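Local coordinates for protein probable Thioesterase (Bartonella henselae, PDB 3HM0) that probably hydrolyses thioesters such as acyl-CoA, acting as a hot-dog-fold thioesterase assembled from four copies of the chain, at residues D38-V43 with L110-T115; G52-A57 with R103-D108; F92-M97 with A141-A146; I99-P104 with M137-K142. All blocks are in the same frame, centred on the assembly; numbering follows the deposited sequence.

In the fold
From the N terminus, contact 1 closes the first loop: strand 37-42 is joined 67 residues later by strand 110-120, and helix 58-72 lies between. Contact 2 is nested inside that loop, tying the loop before this helix to the loop after strand 90-101. Contacts 3 and 4 pair strand 90-101 with strand 136-149. Both cross contact 1, since their first segments lie within its loop and their second segments beyond it; contact 3 also crosses contact 2, and contact 4 begins where contact 2 ends, at Arg103 and Pro104. Strand order 1-3-4-5-2 places contact 1 and contacts 3 and 4 at opposite edges of the chain's own sheet, the second edge running on into a neighbouring subunit.

Contact 1: residues D38-V43 with L110-T115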
loop_
_atom_site.group_PDB
_atom_site.type_symbol
_atom_site.label_atom_id
_atom_site.label_comp_id
_atom_site.label_asym_id
_atom_site.label_seq_id
_atom_site.Cartn_x
_atom_site.Cartn_y
_atom_site.Cartn_z
ATOM N N ASP A 38 -2.898 -23.358 -6.827
ATOM C CA ASP A 38 -2.089 -23.048 -5.652
ATOM C C ASP A 38 -0.995 -22.035 -5.976
ATOM O O ASP A 38 -0.259 -22.183 -6.968
ATOM C CB ASP A 38 -1.451 -24.322 -5.065
ATOM C CG ASP A 38 -2.411 -25.124 -4.186
ATOM O OD1 ASP A 38 -3.644 -24.984 -4.320
ATOM O OD2 ASP A 38 -1.923 -25.914 -3.348
ATOM N N PHE A 39 -0.898 -21.016 -5.121
ATOM C CA PHE A 39 0.178 -20.041 -5.179
ATOM C C PHE A 39 0.695 -19.624 -3.792
ATOM O O PHE A 39 -0.083 -19.356 -2.874
ATOM C CB PHE A 39 -0.260 -18.818 -5.976
ATOM C CG PHE A 39 0.879 -17.956 -6.402
ATOM C CD1 PHE A 39 1.771 -18.399 -7.383
ATOM C CD2 PHE A 39 1.096 -16.716 -5.794
ATOM C CE1 PHE A 39 2.861 -17.613 -7.759
ATOM C CE2 PHE A 39 2.183 -15.913 -6.175
ATOM C CZ PHE A 39 3.063 -16.360 -7.159
ATOM N N GLN A 40 2.013 -19.558 -3.650
ATOM C CA GLN A 40 2.615 -19.211 -2.374
ATOM C C GLN A 40 3.172 -17.781 -2.346
ATOM O O GLN A 40 3.666 -17.266 -3.350
ATOM C CB GLN A 40 3.715 -20.199 -2.014
ATOM C CG GLN A 40 3.257 -21.662 -1.957
ATOM C CD GLN A 40 4.084 -22.510 -0.996
ATOM O OE1 GLN A 40 5.318 -22.427 -0.955
ATOM N NE2 GLN A 40 3.401 -23.317 -0.204
ATOM N N ALA A 41 3.066 -17.145 -1.189
ATOM C CA ALA A 41 3.738 -15.879 -0.945
ATOM C C ALA A 41 4.173 -15.822 0.504
ATOM O O ALA A 41 3.524 -16.393 1.382
ATOM C CB ALA A 41 2.839 -14.683 -1.297
ATOM N N ARG A 42 5.290 -15.150 0.723
ATOM C CA ARG A 42 5.861 -14.929 2.043
ATOM C C ARG A 42 5.321 -13.612 2.643
ATOM O O ARG A 42 4.949 -12.690 1.920
ATOM C CB ARG A 42 7.393 -14.869 1.902
ATOM C CG ARG A 42 8.176 -14.791 3.216
ATOM C CD ARG A 42 8.186 -16.127 3.915
ATOM N NE ARG A 42 8.972 -17.111 3.180
ATOM C CZ ARG A 42 9.347 -18.290 3.663
ATOM N NH1 ARG A 42 9.001 -18.658 4.888
ATOM N NH2 ARG A 42 10.086 -19.100 2.911
ATOM N N VAL A 43 5.267 -13.535 3.966
ATOM C CA VAL A 43 4.866 -12.308 4.631
ATOM C C VAL A 43 6.118 -11.564 5.063
ATOM O O VAL A 43 6.971 -12.106 5.766
ATOM C CB VAL A 43 4.016 -12.576 5.876
ATOM C CG1 VAL A 43 3.871 -11.305 6.711
ATOM C CG2 VAL A 43 2.642 -13.196 5.500
ATOM N N LEU A 110 4.834 -18.536 5.409
ATOM C CA LEU A 110 4.693 -18.886 4.016
ATOM C C LEU A 110 3.233 -19.214 3.763
ATOM O O LEU A 110 2.680 -20.143 4.369
ATOM C CB LEU A 110 5.581 -20.065 3.666
ATOM C CG LEU A 110 5.616 -20.419 2.179
ATOM C CD1 LEU A 110 5.801 -19.190 1.276
ATOM C CD2 LEU A 110 6.739 -21.442 1.952
ATOM N N LEU A 111 2.609 -18.426 2.886
ATOM C CA LEU A 111 1.174 -18.546 2.636
ATOM C C LEU A 111 0.873 -19.359 1.376
ATOM O O LEU A 111 1.585 -19.251 0.373
ATOM C CB LEU A 111 0.497 -17.156 2.555
ATOM C CG LEU A 111 0.596 -16.156 3.723
ATOM C CD1 LEU A 111 -0.148 -14.883 3.397
ATOM C CD2 LEU A 111 0.079 -16.743 5.031
ATOM N N THR A 112 -0.176 -20.177 1.459
ATOM C CA THR A 112 -0.753 -20.880 0.319
ATOM C C THR A 112 -2.068 -20.186 -0.026
ATOM O O THR A 112 -2.934 -20.008 0.846
ATOM C CB THR A 112 -1.019 -22.359 0.665
ATOM O OG1 THR A 112 0.178 -22.948 1.178
ATOM C CG2 THR A 112 -1.502 -23.140 -0.538
ATOM N N ILE A 113 -2.185 -19.758 -1.283
ATOM C CA ILE A 113 -3.360 -19.067 -1.767
ATOM C C ILE A 113 -4.093 -19.979 -2.751
ATOM O O ILE A 113 -3.522 -20.395 -3.751
ATOM C CB ILE A 113 -2.998 -17.718 -2.454
ATOM C CG1 ILE A 113 -2.116 -16.852 -1.544
ATOM C CG2 ILE A 113 -4.270 -16.943 -2.859
ATOM C CD1 ILE A 113 -1.260 -15.838 -2.304
ATOM N N LYS A 114 -5.356 -20.286 -2.457
ATOM C CA LYS A 114 -6.149 -21.184 -3.297
ATOM C C LYS A 114 -7.259 -20.445 -4.037
ATOM O O LYS A 114 -8.064 -19.736 -3.440
ATOM C CB LYS A 114 -6.686 -22.360 -2.489
ATOM C CG LYS A 114 -5.565 -23.203 -1.913
ATOM C CD LYS A 114 -5.990 -24.063 -0.746
ATOM C CE LYS A 114 -6.332 -25.473 -1.194
ATOM N NZ LYS A 114 -5.123 -26.197 -1.734
ATOM N N THR A 115 -7.283 -20.620 -5.353
ATOM C CA THR A 115 -8.165 -19.860 -6.208
ATOM C C THR A 115 -8.777 -20.785 -7.249
ATOM O O THR A 115 -8.083 -21.631 -7.828
ATOM C CB THR A 115 -7.384 -18.729 -6.912
ATOM O OG1 THR A 115 -6.723 -17.913 -5.938
ATOM C CG2 THR A 115 -8.295 -17.866 -7.731
#
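In the hot-dog sheet, the pairing that attaches strand 37-42 is made where Phe39 and Ala41 lie across from Ile113 and Leu111. The two short strands run at 150° to each other, and four backbone hydrogen bonds fix them: Ile113 N to Phe39 O (2.7 Å) and Leu111 N to Ala41 O (2.7 Å) are answered by longer bonds in the reverse direction, from the amides of Phe39 and Ala41. Side chains then alternate between two faces. On the face of Phe39, Ala41, Leu111 and Ile113, Ile113 CD1 comes up at the edge of the Phe39 ring, 4.3 Å from CD2. Farther along, Val43 CG2 meets Leu111 CD1 at 3.9 Å, and Phe62 of helix 58-72 packs on both Ala41 and Leu111. The other face is more polar. Lys114 is bent at its third and fourth torsions, which brings NZ to Asp38 OD1 (3.2 Å), on the syn side and 16° out of the carboxylate plane, as a salt bridge. Gln40 crosses Leu110 at about a right angle, its OE1 3.4 Å from Leu110 CD2. Leu110 CB lies over one face of the Arg42 guanidinium, whose NH1 bonds to Asp108 O. Such an antiparallel sheet, with its apolar face laid against one long helix, is the hallmark of the hot-dog fold.

Contact 2: residues G52-A57 with R103-D108; sequences GVVYHA and RPAQID
Val53 CG1 lies over one face of the flat amide of Gln106, offset toward its rim, 3.7 Å from OE1, with CD and NE2 a little farther off. Gln106 CB points away from segment 52-57, but a bend at chi2 (-82°) returns the amide to this methyl group. A second flat group, the Ala105 carbonyl, accepts the hydrogen bond that joins the loops: Val54 N reaches Ala105 O at 3.1 Å, tilted 19° from the carbonyl plane. Val53 CB also approaches that oxygen (3.3 Å), so two successive residues crowd the same side of the acceptor. On each side of the bond are apolar touches: Val53 CG2 against Pro104 CB at 3.9 Å, and Val54 CG2 against Ala105 CB at 3.6 Å. Val54 also packs on Val43, while the amide of Ala105 is bonded to Tyr59 OH at the start of helix 58-72. Beyond the touching residues, Tyr55 OH bonds to Glu64 of the third subunit. Two irregular loops are joined here by a single backbone hydrogen bond with apolar contacts around it, beside the N-terminal end of helix 58-72, a region that in related hot-dog thioesterases commonly borders the substrate pocket between subunits.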
loop_
_atom_site.group_PDB
_atom_site.type_symbol
_atom_site.label_atom_id
_atom_site.label_comp_id
_atom_site.label_asym_id
_atom_site.label_seq_id
_atom_site.Cartn_x
_atom_site.Cartn_y
_atom_site.Cartn_z
ATOM N N GLY A 52 0.861 -6.730 15.296
ATOM C CA GLY A 52 1.818 -7.839 15.242
ATOM C C GLY A 52 1.663 -8.793 14.080
ATOM O O GLY A 52 2.497 -9.683 13.905
ATOM N N VAL A 53 0.619 -8.625 13.267
ATOM C CA VAL A 53 0.293 -9.611 12.228
ATOM C C VAL A 53 -0.115 -8.930 10.926
ATOM O O VAL A 53 -0.049 -7.706 10.817
ATOM C CB VAL A 53 -0.797 -10.609 12.727
ATOM C CG1 VAL A 53 -0.316 -11.339 13.969
ATOM C CG2 VAL A 53 -2.128 -9.882 13.025
ATOM N N VAL A 54 -0.527 -9.704 9.932
ATOM C CA VAL A 54 -0.797 -9.130 8.616
ATOM C C VAL A 54 -1.955 -8.135 8.667
ATOM O O VAL A 54 -3.011 -8.448 9.189
ATOM C CB VAL A 54 -1.050 -10.245 7.543
ATOM C CG1 VAL A 54 -1.645 -9.658 6.257
ATOM C CG2 VAL A 54 0.257 -11.027 7.244
ATOM N N TYR A 55 -1.764 -6.934 8.127
ATOM C CA TYR A 55 -2.823 -5.925 8.086
ATOM C C TYR A 55 -3.970 -6.491 7.254
ATOM O O TYR A 55 -3.729 -7.251 6.296
ATOM C CB TYR A 55 -2.268 -4.630 7.486
ATOM C CG TYR A 55 -3.285 -3.521 7.331
ATOM C CD1 TYR A 55 -3.968 -3.022 8.430
ATOM C CD2 TYR A 55 -3.575 -2.979 6.087
ATOM C CE1 TYR A 55 -4.909 -2.022 8.296
ATOM C CE2 TYR A 55 -4.520 -1.971 5.949
ATOM C CZ TYR A 55 -5.169 -1.502 7.058
ATOM O OH TYR A 55 -6.103 -0.506 6.938
ATOM N N HIS A 56 -5.213 -6.138 7.606
ATOM C CA HIS A 56 -6.383 -6.819 7.015
ATOM C C HIS A 56 -6.486 -6.578 5.507
ATOM O O HIS A 56 -6.813 -7.493 4.761
ATOM C CB HIS A 56 -7.700 -6.511 7.756
ATOM C CG HIS A 56 -8.276 -5.160 7.449
ATOM N ND1 HIS A 56 -7.768 -3.994 7.989
ATOM C CD2 HIS A 56 -9.310 -4.785 6.653
ATOM C CE1 HIS A 56 -8.459 -2.959 7.526
ATOM N NE2 HIS A 56 -9.396 -3.411 6.711
ATOM N N ALA A 57 -6.175 -5.369 5.059
ATOM C CA ALA A 57 -6.235 -5.051 3.617
ATOM C C ALA A 57 -5.139 -5.724 2.791
ATOM O O ALA A 57 -5.302 -5.863 1.597
ATOM C CB ALA A 57 -6.235 -3.526 3.377
ATOM N N ARG A 103 -8.104 -16.398 11.218
ATOM C CA ARG A 103 -6.867 -16.585 11.927
ATOM C C ARG A 103 -5.834 -15.691 11.291
ATOM O O ARG A 103 -5.919 -15.398 10.089
ATOM C CB ARG A 103 -6.416 -18.014 11.779
ATOM C CG ARG A 103 -7.196 -19.020 12.603
ATOM C CD ARG A 103 -6.408 -20.329 12.685
ATOM N NE ARG A 103 -7.218 -21.414 13.231
ATOM C CZ ARG A 103 -8.249 -21.999 12.608
ATOM N NH1 ARG A 103 -8.649 -21.612 11.385
ATOM N NH2 ARG A 103 -8.898 -22.989 13.225
ATOM N N PRO A 104 -4.840 -15.257 12.082
ATOM C CA PRO A 104 -3.897 -14.283 11.565
ATOM C C PRO A 104 -2.653 -14.910 10.926
ATOM O O PRO A 104 -2.198 -15.978 11.358
ATOM C CB PRO A 104 -3.526 -13.491 12.814
ATOM C CG PRO A 104 -3.650 -14.485 13.935
ATOM C CD PRO A 104 -4.637 -15.530 13.518
ATOM N N ALA A 105 -2.109 -14.255 9.900
ATOM C CA ALA A 105 -0.804 -14.655 9.380
ATOM C C ALA A 105 0.281 -13.877 10.089
ATOM O O ALA A 105 0.106 -12.714 10.379
ATOM C CB ALA A 105 -0.721 -14.453 7.893
ATOM N N GLN A 106 1.392 -14.543 10.383
ATOM C CA GLN A 106 2.502 -13.952 11.128
ATOM C C GLN A 106 3.630 -13.556 10.174
ATOM O O GLN A 106 3.681 -14.043 9.019
ATOM C CB GLN A 106 3.054 -14.955 12.147
ATOM C CG GLN A 106 2.006 -15.715 12.995
ATOM C CD GLN A 106 1.515 -14.895 14.169
ATOM O OE1 GLN A 106 2.178 -13.942 14.591
ATOM N NE2 GLN A 106 0.348 -15.253 14.706
ATOM N N ILE A 107 4.531 -12.690 10.663
ATOM C CA ILE A 107 5.742 -12.300 9.940
ATOM C C ILE A 107 6.491 -13.529 9.486
ATOM O O ILE A 107 6.621 -14.510 10.218
ATOM C CB ILE A 107 6.704 -11.431 10.798
ATOM C CG1 ILE A 107 7.875 -10.879 9.948
ATOM C CG2 ILE A 107 7.260 -12.226 11.968
ATOM C CD1 ILE A 107 7.483 -9.850 8.882
ATOM N N ASP A 108 6.967 -13.476 8.255
ATOM C CA ASP A 108 7.713 -14.592 7.685
ATOM C C ASP A 108 6.919 -15.856 7.360
ATOM O O ASP A 108 7.496 -16.789 6.812
ATOM C CB ASP A 108 8.930 -14.954 8.548
ATOM C CG ASP A 108 10.132 -15.308 7.711
ATOM O OD1 ASP A 108 10.128 -14.940 6.512
ATOM O OD2 ASP A 108 11.090 -15.936 8.232
#

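Contact 3: residues F92-M97 with A141-A146; sequences FVVRHM and AKVEIA
Val94 and Val143 each carry CG1 anti to the backbone N (chi1 -171° and -159°), which brings these methyls to 3.8 Å from one another. Beside them Met97 extends its whole chain, so that the terminal CE reaches Val143 CG2 at 3.9 Å. At the other end Phe92 packs obliquely against Ile145, with CD1 3.7 Å from CG2, and Ala146 O lies at the edge of the ring, in its plane. The backbone register slips by one residue: Arg95 and His96 both face Glu144, a classic beta bulge. Its two bonds are nearly straight, Arg95 N to Glu144 O (2.7 Å) and Glu144 N to His96 O (2.7 Å, 175° at the hydrogen). Arg95 CG, anti to the carbonyl carbon, touches Ala146 CB at 3.7 Å, and the bend at the next torsion keeps NE near the same methyl. None of the charged ends pair across the strands: Glu144 OE2 is held by a salt bridge with Arg124 of neighbouring strand 124-133, while Arg95 NH1 and His96 ND1 bond to Phe101 O and Asn100 OD1 of the third subunit. The chemistry implies that backbone and apolar contacts join the strands, while Arg95 and His96 serve the subunit interface.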
loop_
_atom_site.group_PDB
_atom_site.type_symbol
_atom_site.label_atom_id
_atom_site.label_comp_id
_atom_site.label_asym_id
_atom_site.label_seq_id
_atom_site.Cartn_x
_atom_site.Cartn_y
_atom_site.Cartn_z
ATOM N N PHE A 92 -10.075 -5.984 -15.591
ATOM C CA PHE A 92 -10.891 -6.617 -14.577
ATOM C C PHE A 92 -11.251 -5.621 -13.473
ATOM O O PHE A 92 -10.533 -4.632 -13.244
ATOM C CB PHE A 92 -10.181 -7.821 -14.007
ATOM C CG PHE A 92 -10.189 -8.993 -14.918
ATOM C CD1 PHE A 92 -11.385 -9.476 -15.444
ATOM C CD2 PHE A 92 -9.008 -9.633 -15.255
ATOM C CE1 PHE A 92 -11.397 -10.577 -16.285
ATOM C CE2 PHE A 92 -9.017 -10.749 -16.090
ATOM C CZ PHE A 92 -10.202 -11.220 -16.603
ATOM N N VAL A 93 -12.398 -5.852 -12.837
ATOM C CA VAL A 93 -12.842 -5.018 -11.729
ATOM C C VAL A 93 -13.550 -5.909 -10.736
ATOM O O VAL A 93 -14.385 -6.748 -11.110
ATOM C CB VAL A 93 -13.814 -3.905 -12.176
ATOM C CG1 VAL A 93 -14.240 -3.037 -10.982
ATOM C CG2 VAL A 93 -13.165 -3.024 -13.224
ATOM N N VAL A 94 -13.184 -5.739 -9.472
ATOM C CA VAL A 94 -13.914 -6.346 -8.383
ATOM C C VAL A 94 -15.231 -5.599 -8.222
ATOM O O VAL A 94 -15.267 -4.373 -8.052
ATOM C CB VAL A 94 -13.115 -6.357 -7.074
ATOM C CG1 VAL A 94 -13.839 -7.194 -6.042
ATOM C CG2 VAL A 94 -11.714 -6.928 -7.316
ATOM N N ARG A 95 -16.314 -6.360 -8.303
ATOM C CA ARG A 95 -17.641 -5.812 -8.135
ATOM C C ARG A 95 -18.161 -6.008 -6.716
ATOM O O ARG A 95 -18.721 -5.092 -6.106
ATOM C CB ARG A 95 -18.567 -6.466 -9.142
ATOM C CG ARG A 95 -18.515 -5.816 -10.488
ATOM C CD ARG A 95 -19.233 -4.503 -10.451
ATOM N NE ARG A 95 -18.913 -3.762 -11.658
ATOM C CZ ARG A 95 -18.113 -2.707 -11.694
ATOM N NH1 ARG A 95 -17.563 -2.236 -10.575
ATOM N NH2 ARG A 95 -17.886 -2.115 -12.853
ATOM N N HIS A 96 -17.969 -7.203 -6.194
ATOM C CA HIS A 96 -18.378 -7.508 -4.850
ATOM C C HIS A 96 -17.359 -8.469 -4.265
ATOM O O HIS A 96 -16.771 -9.283 -4.969
ATOM C CB HIS A 96 -19.801 -8.096 -4.831
ATOM C CG HIS A 96 -20.097 -8.948 -3.630
ATOM N ND1 HIS A 96 -20.803 -8.481 -2.540
ATOM C CD2 HIS A 96 -19.782 -10.239 -3.347
ATOM C CE1 HIS A 96 -20.909 -9.447 -1.641
ATOM N NE2 HIS A 96 -20.299 -10.524 -2.106
ATOM N N MET A 97 -17.142 -8.346 -2.965
ATOM C CA MET A 97 -16.222 -9.219 -2.271
ATOM C C MET A 97 -16.743 -9.497 -0.843
ATOM O O MET A 97 -17.238 -8.593 -0.179
ATOM C CB MET A 97 -14.857 -8.553 -2.259
ATOM C CG MET A 97 -13.740 -9.448 -1.847
ATOM S SD MET A 97 -12.102 -8.710 -2.138
ATOM C CE MET A 97 -11.126 -10.219 -1.976
ATOM N N ALA A 141 -12.532 -16.016 0.970
ATOM C CA ALA A 141 -13.220 -14.945 0.256
ATOM C C ALA A 141 -14.043 -15.384 -0.962
ATOM O O ALA A 141 -13.665 -16.328 -1.682
ATOM C CB ALA A 141 -12.233 -13.841 -0.132
ATOM N N LYS A 142 -15.163 -14.688 -1.174
ATOM C CA LYS A 142 -15.966 -14.833 -2.372
ATOM C C LYS A 142 -15.886 -13.527 -3.121
ATOM O O LYS A 142 -16.126 -12.460 -2.566
ATOM C CB LYS A 142 -17.429 -15.174 -2.051
ATOM C CG LYS A 142 -17.743 -16.680 -1.888
ATOM C CD LYS A 142 -17.496 -17.182 -0.452
ATOM C CE LYS A 142 -17.088 -18.678 -0.410
ATOM N NZ LYS A 142 -16.115 -19.004 0.719
ATOM N N VAL A 143 -15.511 -13.613 -4.389
ATOM C CA VAL A 143 -15.222 -12.419 -5.150
ATOM C C VAL A 143 -16.022 -12.453 -6.430
ATOM O O VAL A 143 -16.098 -13.487 -7.093
ATOM C CB VAL A 143 -13.727 -12.336 -5.497
ATOM C CG1 VAL A 143 -13.370 -10.938 -5.814
ATOM C CG2 VAL A 143 -12.866 -12.816 -4.332
ATOM N N GLU A 144 -16.614 -11.321 -6.778
ATOM C CA GLU A 144 -17.254 -11.143 -8.072
ATOM C C GLU A 144 -16.447 -10.184 -8.963
ATOM O O GLU A 144 -16.192 -9.035 -8.593
ATOM C CB GLU A 144 -18.676 -10.606 -7.877
ATOM C CG GLU A 144 -19.540 -10.690 -9.129
ATOM C CD GLU A 144 -20.873 -9.982 -8.980
ATOM O OE1 GLU A 144 -21.599 -10.244 -7.980
ATOM O OE2 GLU A 144 -21.182 -9.159 -9.879
ATOM N N ILE A 145 -16.091 -10.649 -10.156
ATOM C CA ILE A 145 -15.247 -9.892 -11.086
ATOM C C ILE A 145 -15.962 -9.582 -12.392
ATOM O O ILE A 145 -16.469 -10.483 -13.043
ATOM C CB ILE A 145 -13.982 -10.704 -11.442
ATOM C CG1 ILE A 145 -13.395 -11.410 -10.203
ATOM C CG2 ILE A 145 -12.968 -9.842 -12.168
ATOM C CD1 ILE A 145 -12.521 -10.558 -9.313
ATOM N N ALA A 146 -15.994 -8.312 -12.770
ATOM C CA ALA A 146 -16.466 -7.888 -14.085
ATOM C C ALA A 146 -15.303 -7.419 -14.974
ATOM O O ALA A 146 -14.162 -7.237 -14.502
ATOM C CB ALA A 146 -17.480 -6.766 -13.945
#

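Contact 4: residues I99-P104 with M137-K142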
loop_
_atom_site.group_PDB
_atom_site.type_symbol
_atom_site.label_atom_id
_atom_site.label_comp_id
_atom_site.label_asym_id
_atom_site.label_seq_id
_atom_site.Cartn_x
_atom_site.Cartn_y
_atom_site.Cartn_z
ATOM N N ILE A 99 -15.225 -11.207 2.652
ATOM C CA ILE A 99 -14.054 -11.775 3.332
ATOM C C ILE A 99 -14.341 -12.182 4.771
ATOM O O ILE A 99 -14.979 -11.464 5.541
ATOM C CB ILE A 99 -12.829 -10.823 3.308
ATOM C CG1 ILE A 99 -12.688 -10.160 1.944
ATOM C CG2 ILE A 99 -11.540 -11.563 3.697
ATOM C CD1 ILE A 99 -13.504 -8.889 1.808
ATOM N N ASN A 100 -13.835 -13.355 5.107
ATOM C CA ASN A 100 -13.849 -13.829 6.472
ATOM C C ASN A 100 -12.433 -13.904 7.028
ATOM O O ASN A 100 -11.599 -14.637 6.487
ATOM C CB ASN A 100 -14.525 -15.207 6.540
ATOM C CG ASN A 100 -14.706 -15.694 7.975
ATOM O OD1 ASN A 100 -15.088 -14.918 8.865
ATOM N ND2 ASN A 100 -14.433 -16.982 8.207
ATOM N N PHE A 101 -12.160 -13.158 8.094
ATOM C CA PHE A 101 -10.831 -13.187 8.734
ATOM C C PHE A 101 -10.799 -14.067 9.988
ATOM O O PHE A 101 -11.096 -13.591 11.088
ATOM C CB PHE A 101 -10.354 -11.769 9.076
ATOM C CG PHE A 101 -10.379 -10.794 7.896
ATOM C CD1 PHE A 101 -9.245 -10.579 7.127
ATOM C CD2 PHE A 101 -11.526 -10.078 7.583
ATOM C CE1 PHE A 101 -9.276 -9.681 6.059
ATOM C CE2 PHE A 101 -11.542 -9.177 6.530
ATOM C CZ PHE A 101 -10.418 -8.969 5.773
ATOM N N SER A 102 -10.433 -15.338 9.834
ATOM C CA SER A 102 -10.504 -16.286 10.953
ATOM C C SER A 102 -9.271 -16.289 11.840
ATOM O O SER A 102 -9.384 -16.248 13.052
ATOM C CB SER A 102 -10.732 -17.728 10.468
ATOM O OG SER A 102 -11.703 -17.780 9.451
ATOM N N ARG A 103 -8.104 -16.398 11.218
ATOM C CA ARG A 103 -6.867 -16.585 11.927
ATOM C C ARG A 103 -5.834 -15.691 11.291
ATOM O O ARG A 103 -5.919 -15.398 10.089
ATOM C CB ARG A 103 -6.416 -18.014 11.779
ATOM C CG ARG A 103 -7.196 -19.020 12.603
ATOM C CD ARG A 103 -6.408 -20.329 12.685
ATOM N NE ARG A 103 -7.218 -21.414 13.231
ATOM C CZ ARG A 103 -8.249 -21.999 12.608
ATOM N NH1 ARG A 103 -8.649 -21.612 11.385
ATOM N NH2 ARG A 103 -8.898 -22.989 13.225
ATOM N N PRO A 104 -4.840 -15.257 12.082
ATOM C CA PRO A 104 -3.897 -14.283 11.565
ATOM C C PRO A 104 -2.653 -14.910 10.926
ATOM O O PRO A 104 -2.198 -15.978 11.358
ATOM C CB PRO A 104 -3.526 -13.491 12.814
ATOM C CG PRO A 104 -3.650 -14.485 13.935
ATOM C CD PRO A 104 -4.637 -15.530 13.518
ATOM N N MET A 137 -6.380 -22.759 8.037
ATOM C CA MET A 137 -7.146 -21.773 7.284
ATOM C C MET A 137 -7.149 -20.433 8.011
ATOM O O MET A 137 -7.500 -20.370 9.180
ATOM C CB MET A 137 -8.571 -22.269 7.086
ATOM C CG MET A 137 -9.411 -21.347 6.249
ATOM S SD MET A 137 -8.782 -21.254 4.591
ATOM C CE MET A 137 -9.457 -22.764 3.880
ATOM N N LEU A 138 -6.751 -19.369 7.313
ATOM C CA LEU A 138 -6.656 -18.031 7.908
ATOM C C LEU A 138 -7.776 -17.091 7.444
ATOM O O LEU A 138 -8.496 -16.505 8.270
ATOM C CB LEU A 138 -5.274 -17.406 7.671
ATOM C CG LEU A 138 -4.046 -18.292 7.940
ATOM C CD1 LEU A 138 -2.799 -17.761 7.250
ATOM C CD2 LEU A 138 -3.791 -18.519 9.417
ATOM N N VAL A 139 -7.940 -16.979 6.131
ATOM C CA VAL A 139 -8.848 -16.019 5.556
ATOM C C VAL A 139 -9.518 -16.696 4.369
ATOM O O VAL A 139 -8.892 -17.509 3.703
ATOM C CB VAL A 139 -8.070 -14.748 5.058
ATOM C CG1 VAL A 139 -9.024 -13.738 4.432
ATOM C CG2 VAL A 139 -7.289 -14.096 6.184
ATOM N N THR A 140 -10.786 -16.384 4.115
ATOM C CA THR A 140 -11.514 -16.979 2.976
ATOM C C THR A 140 -12.287 -15.879 2.271
ATOM O O THR A 140 -12.688 -14.919 2.919
ATOM C CB THR A 140 -12.583 -18.005 3.420
ATOM O OG1 THR A 140 -13.621 -17.307 4.114
ATOM C CG2 THR A 140 -12.009 -19.098 4.310
ATOM N N ALA A 141 -12.532 -16.016 0.970
ATOM C CA ALA A 141 -13.220 -14.945 0.256
ATOM C C ALA A 141 -14.043 -15.384 -0.962
ATOM O O ALA A 141 -13.665 -16.328 -1.682
ATOM C CB ALA A 141 -12.233 -13.841 -0.132
ATOM N N LYS A 142 -15.163 -14.688 -1.174
ATOM C CA LYS A 142 -15.966 -14.833 -2.372
ATOM C C LYS A 142 -15.886 -13.527 -3.121
ATOM O O LYS A 142 -16.126 -12.460 -2.566
ATOM C CB LYS A 142 -17.429 -15.174 -2.051
ATOM C CG LYS A 142 -17.743 -16.680 -1.888
ATOM C CD LYS A 142 -17.496 -17.182 -0.452
ATOM C CE LYS A 142 -17.088 -18.678 -0.410
ATOM N NZ LYS A 142 -16.115 -19.004 0.719
#
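Ile99 and Val139 lie side by side, CG2 of Ile99 meeting CG1 of Val139 at 3.4 Å. The same isoleucine methyl rests above one face of the Phe101 ring, toward its rim, while Val139 CG2 approaches Phe101 CD1 (4.1 Å). Val139 thus fits its two methyls against alternate residues at the end of strand 90-101. On the face of Asn100 and Thr140, Thr140 OG1 packs against Asn100 CB at 3.3 Å; its chi1 of 67° sets the hydroxyl between backbone N and carbonyl carbon. Asn100 and Thr140 form the hydrogen-bonded pair, with Asn100 N to Thr140 O almost straight at 175°. Past Phe101 the chain turns about one oxygen: Leu138 O accepts from both Ser102 N (2.7 Å) and Arg103 N (3.0 Å). The Leu138 side chain is the bump here: its CB lies 3.2 Å from Arg103 O and its CD2 packs against both Arg103 CB (3.6 Å) and Pro104 O. The extended Arg103 chain passes along Met137 O until NH1 bonds to Met137 O (2.8 Å), the oxygen lying 17° out of the guanidinium plane. On the far side of strand 136-149, Leu138 and Val139 both face Ile131 of strand 124-133 in a classic bulge. Tyr59 and Phe63 of helix 58-72 pack on Val139, and Ile99 and Asn100 pair with a strand of the third subunit, continuing the sheet.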